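Local coordinates for folylpolyglutamate synthase (FolC) (Helicobacter pylori, PDB 6K8C), which probably adds glutamate to dihydropteroate and extends the gamma-glutamyl tail of tetrahydrofolates at the expense of ATP, at residues L159-I165 with L191-Q197. Sequence-based numbering, arbitrary orientation.
Sequences LSVFTPI and LSIIAPQ
Two neighbouring parallel strands of the Mur ligase middle domain, 159-162 and 191-194, join through a ladder in which Ser160 and Phe162 do the bonding on one side. Ser160 N donates to Leu191 O and Ser160 O accepts from Ile193 N (2.9 Å); Phe162 repeats the pattern with Ile193 O and Ala195 N, the Phe162 N-H...O bond to Ile193 O being almost straight (176°). On the face that helix 241-254 covers, the Ile193 CD1 methyl lies against both methyls of Leu159, tightly at CD1 (3.5 Å between the two CD1 atoms). On the other face the Phe162 ring, its CG anti to the carbonyl carbon (chi1 -69°), reaches back along the strand so that CE2, at the ring edge, meets Ser192 OG (3.8 Å), while Phe162 CB rests on Ile194 CG1. A water bridges the two serines, donating to Ser192 OG and to Leu191 O and bonded to Ser160 OG (2.6 Å).

Beyond the strands, the Gln197 amide takes over the pairing. Bent at chi2 (-79°), its side chain turns back so that Gln197 NE2 reaches Thr163 O (2.9 Å), with the acceptor in the amide plane but the donor well above the carbonyl plane. A lone pair of Gln197 OE1 receives the N-H of Ile165 (N to OE1 3.0 Å), and a second water bridges OE1 to Ile165 O. Both ends of the amide are thus held, which fixes its flip. Thr163 OG1 bonds Asn56 O, linking this loop to the glycine-rich P-loop that follows strand 48-53. The parallel pair, with 159-162 beside the P-loop strand, belongs to the P-loop NTPase-like alpha/beta sheet of the Mur ligase middle domain.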
ATOM      1  N   LEU A 159       9.611 -15.730   2.851  1.00 28.71           N
ATOM      2  CA  LEU A 159       8.667 -15.888   1.756  1.00 26.01           C
ATOM      3  C   LEU A 159       8.531 -14.554   1.040  1.00 26.00           C
ATOM      4  O   LEU A 159       8.530 -13.506   1.684  1.00 29.95           O
ATOM      5  CB  LEU A 159       7.304 -16.344   2.283  1.00 30.98           C
ATOM      6  CG  LEU A 159       6.140 -16.469   1.310  1.00 27.67           C
ATOM      7  CD1 LEU A 159       6.346 -17.679   0.416  1.00 30.81           C
ATOM      8  CD2 LEU A 159       4.841 -16.576   2.100  1.00 32.68           C
ATOM      9  N   SER A 160       8.435 -14.601  -0.285  1.00 25.94           N
ATOM     10  CA  SER A 160       8.063 -13.440  -1.081  1.00 30.31           C
ATOM     11  C   SER A 160       6.663 -13.648  -1.642  1.00 27.44           C
ATOM     12  O   SER A 160       6.293 -14.767  -2.015  1.00 25.30           O
ATOM     13  CB  SER A 160       9.052 -13.207  -2.226  1.00 32.28           C
ATOM     14  OG  SER A 160      10.365 -12.999  -1.730  1.00 33.87           O
ATOM     15  N   VAL A 161       5.877 -12.576  -1.679  1.00 25.29           N
ATOM     16  CA  VAL A 161       4.572 -12.579  -2.332  1.00 27.26           C
ATOM     17  C   VAL A 161       4.624 -11.553  -3.452  1.00 28.21           C
ATOM     18  O   VAL A 161       4.793 -10.355  -3.193  1.00 25.03           O
ATOM     19  CB  VAL A 161       3.435 -12.261  -1.349  1.00 21.55           C
ATOM     20  CG1 VAL A 161       2.108 -12.198  -2.094  1.00 23.29           C
ATOM     21  CG2 VAL A 161       3.379 -13.310  -0.246  1.00 24.31           C
ATOM     22  N   PHE A 162       4.489 -12.011  -4.695  1.00 24.42           N
ATOM     23  CA  PHE A 162       4.509 -11.117  -5.845  1.00 22.39           C
ATOM     24  C   PHE A 162       3.073 -10.834  -6.259  1.00 25.89           C
ATOM     25  O   PHE A 162       2.412 -11.692  -6.853  1.00 24.74           O
ATOM     26  CB  PHE A 162       5.325 -11.716  -6.989  1.00 23.71           C
ATOM     27  CG  PHE A 162       6.800 -11.781  -6.694  1.00 25.23           C
ATOM     28  CD1 PHE A 162       7.574 -10.631  -6.724  1.00 30.36           C
ATOM     29  CD2 PHE A 162       7.404 -12.983  -6.372  1.00 26.62           C
ATOM     30  CE1 PHE A 162       8.937 -10.680  -6.443  1.00 29.62           C
ATOM     31  CE2 PHE A 162       8.762 -13.044  -6.094  1.00 34.69           C
ATOM     32  CZ  PHE A 162       9.531 -11.884  -6.126  1.00 33.40           C
ATOM     33  N   THR A 163       2.595  -9.637  -5.933  1.00 28.12           N
ATOM     34  CA  THR A 163       1.291  -9.167  -6.382  1.00 22.00           C
ATOM     35  C   THR A 163       1.399  -8.762  -7.853  1.00 27.09           C
ATOM     36  O   THR A 163       2.488  -8.795  -8.433  1.00 27.34           O
ATOM     37  CB  THR A 163       0.821  -8.031  -5.468  1.00 26.71           C
ATOM     38  OG1 THR A 163       1.548  -6.830  -5.753  1.00 25.85           O
ATOM     39  CG2 THR A 163       1.021  -8.406  -4.008  1.00 23.99           C
ATOM     40  N   PRO A 164       0.284  -8.428  -8.512  1.00 24.82           N
ATOM     41  CA  PRO A 164       0.353  -8.132  -9.955  1.00 25.59           C
ATOM     42  C   PRO A 164       1.290  -6.972 -10.276  1.00 32.38           C
ATOM     43  O   PRO A 164       1.271  -5.929  -9.618  1.00 27.70           O
ATOM     44  CB  PRO A 164      -1.099  -7.801 -10.311  1.00 34.68           C
ATOM     45  CG  PRO A 164      -1.891  -8.660  -9.374  1.00 27.51           C
ATOM     46  CD  PRO A 164      -1.118  -8.564  -8.067  1.00 26.30           C
ATOM     47  N   ILE A 165       2.109  -7.169 -11.311  1.00 29.66           N
ATOM     48  CA  ILE A 165       3.142  -6.223 -11.726  1.00 27.14           C
ATOM     49  C   ILE A 165       2.700  -5.548 -13.019  1.00 40.05           C
ATOM     50  O   ILE A 165       2.259  -6.219 -13.961  1.00 35.73           O
ATOM     51  CB  ILE A 165       4.497  -6.926 -11.917  1.00 31.55           C
ATOM     52  CG1 ILE A 165       4.999  -7.493 -10.586  1.00 30.96           C
ATOM     53  CG2 ILE A 165       5.523  -5.976 -12.515  1.00 35.50           C
ATOM     54  CD1 ILE A 165       5.990  -8.629 -10.752  1.00 31.36           C
ATOM     55  N   LEU A 191      11.543 -19.266  -1.834  1.00 35.71           N
ATOM     56  CA  LEU A 191      10.134 -19.634  -1.737  1.00 39.42           C
ATOM     57  C   LEU A 191       9.289 -18.402  -2.015  1.00 34.08           C
ATOM     58  O   LEU A 191       9.391 -17.408  -1.291  1.00 29.07           O
ATOM     59  CB  LEU A 191       9.815 -20.209  -0.350  1.00 38.85           C
ATOM     60  CG  LEU A 191       8.379 -20.668  -0.090  1.00 30.84           C
ATOM     61  CD1 LEU A 191       7.969 -21.706  -1.106  1.00 32.06           C
ATOM     62  CD2 LEU A 191       8.237 -21.202   1.331  1.00 32.34           C
ATOM     63  N   SER A 192       8.455 -18.464  -3.052  1.00 29.03           N
ATOM     64  CA  SER A 192       7.666 -17.304  -3.441  1.00 32.74           C
ATOM     65  C   SER A 192       6.299 -17.725  -3.957  1.00 29.96           C
ATOM     66  O   SER A 192       6.158 -18.756  -4.620  1.00 33.73           O
ATOM     67  CB  SER A 192       8.380 -16.475  -4.514  1.00 29.71           C
ATOM     68  OG  SER A 192       9.677 -16.101  -4.081  1.00 33.29           O
ATOM     69  N   ILE A 193       5.308 -16.903  -3.650  1.00 30.44           N
ATOM     70  CA  ILE A 193       3.961 -17.007  -4.191  1.00 27.38           C
ATOM     71  C   ILE A 193       3.801 -15.906  -5.224  1.00 28.20           C
ATOM     72  O   ILE A 193       4.240 -14.774  -4.998  1.00 26.94           O
ATOM     73  CB  ILE A 193       2.918 -16.878  -3.067  1.00 35.16           C
ATOM     74  CG1 ILE A 193       2.983 -18.109  -2.167  1.00 35.01           C
ATOM     75  CG2 ILE A 193       1.507 -16.697  -3.632  1.00 30.54           C
ATOM     76  CD1 ILE A 193       3.047 -17.760  -0.740  1.00 41.39           C
ATOM     77  N   ILE A 194       3.199 -16.224  -6.366  1.00 24.85           N
ATOM     78  CA  ILE A 194       3.004 -15.220  -7.405  1.00 22.64           C
ATOM     79  C   ILE A 194       1.525 -15.164  -7.767  1.00 29.49           C
ATOM     80  O   ILE A 194       0.928 -16.185  -8.132  1.00 29.04           O
ATOM     81  CB  ILE A 194       3.890 -15.476  -8.644  1.00 27.00           C
ATOM     82  CG1 ILE A 194       3.766 -14.321  -9.638  1.00 28.95           C
ATOM     83  CG2 ILE A 194       3.607 -16.810  -9.308  1.00 30.81           C
ATOM     84  CD1 ILE A 194       5.038 -14.069 -10.434  1.00 36.99           C
ATOM     85  N   ALA A 195       0.932 -13.973  -7.634  1.00 29.02           N
ATOM     86  CA  ALA A 195      -0.431 -13.720  -8.083  1.00 28.70           C
ATOM     87  C   ALA A 195      -0.506 -13.826  -9.606  1.00 27.55           C
ATOM     88  O   ALA A 195       0.525 -13.791 -10.285  1.00 26.96           O
ATOM     89  CB  ALA A 195      -0.875 -12.328  -7.622  1.00 25.38           C
ATOM     90  N   PRO A 196      -1.711 -13.962 -10.169  1.00 27.06           N
ATOM     91  CA  PRO A 196      -1.835 -13.990 -11.636  1.00 28.65           C
ATOM     92  C   PRO A 196      -1.221 -12.744 -12.262  1.00 31.40           C
ATOM     93  O   PRO A 196      -1.455 -11.619 -11.812  1.00 36.54           O
ATOM     94  CB  PRO A 196      -3.351 -14.063 -11.866  1.00 28.16           C
ATOM     95  CG  PRO A 196      -3.877 -14.713 -10.627  1.00 29.59           C
ATOM     96  CD  PRO A 196      -3.012 -14.187  -9.510  1.00 27.28           C
ATOM     97  N   GLN A 197      -0.401 -12.960 -13.289  1.00 29.24           N
ATOM     98  CA  GLN A 197       0.397 -11.913 -13.914  1.00 33.90           C
ATOM     99  C   GLN A 197       0.131 -11.886 -15.412  1.00 37.31           C
ATOM    100  O   GLN A 197      -0.512 -12.774 -15.972  1.00 32.71           O
ATOM    101  CB  GLN A 197       1.902 -12.132 -13.688  1.00 28.33           C
ATOM    102  CG  GLN A 197       2.319 -12.360 -12.248  1.00 28.01           C
ATOM    103  CD  GLN A 197       2.392 -11.073 -11.464  1.00 29.29           C
ATOM    104  OE1 GLN A 197       2.544 -10.000 -12.039  1.00 31.04           O
ATOM    105  NE2 GLN A 197       2.273 -11.173 -10.143  1.00 27.28           N
TER
HETATM  106  O   HOH W   1      11.257 -15.464  -2.078  1.00 33.72           O
HETATM  107  O   HOH W   2       1.932  -8.825 -14.507  1.00 36.70           O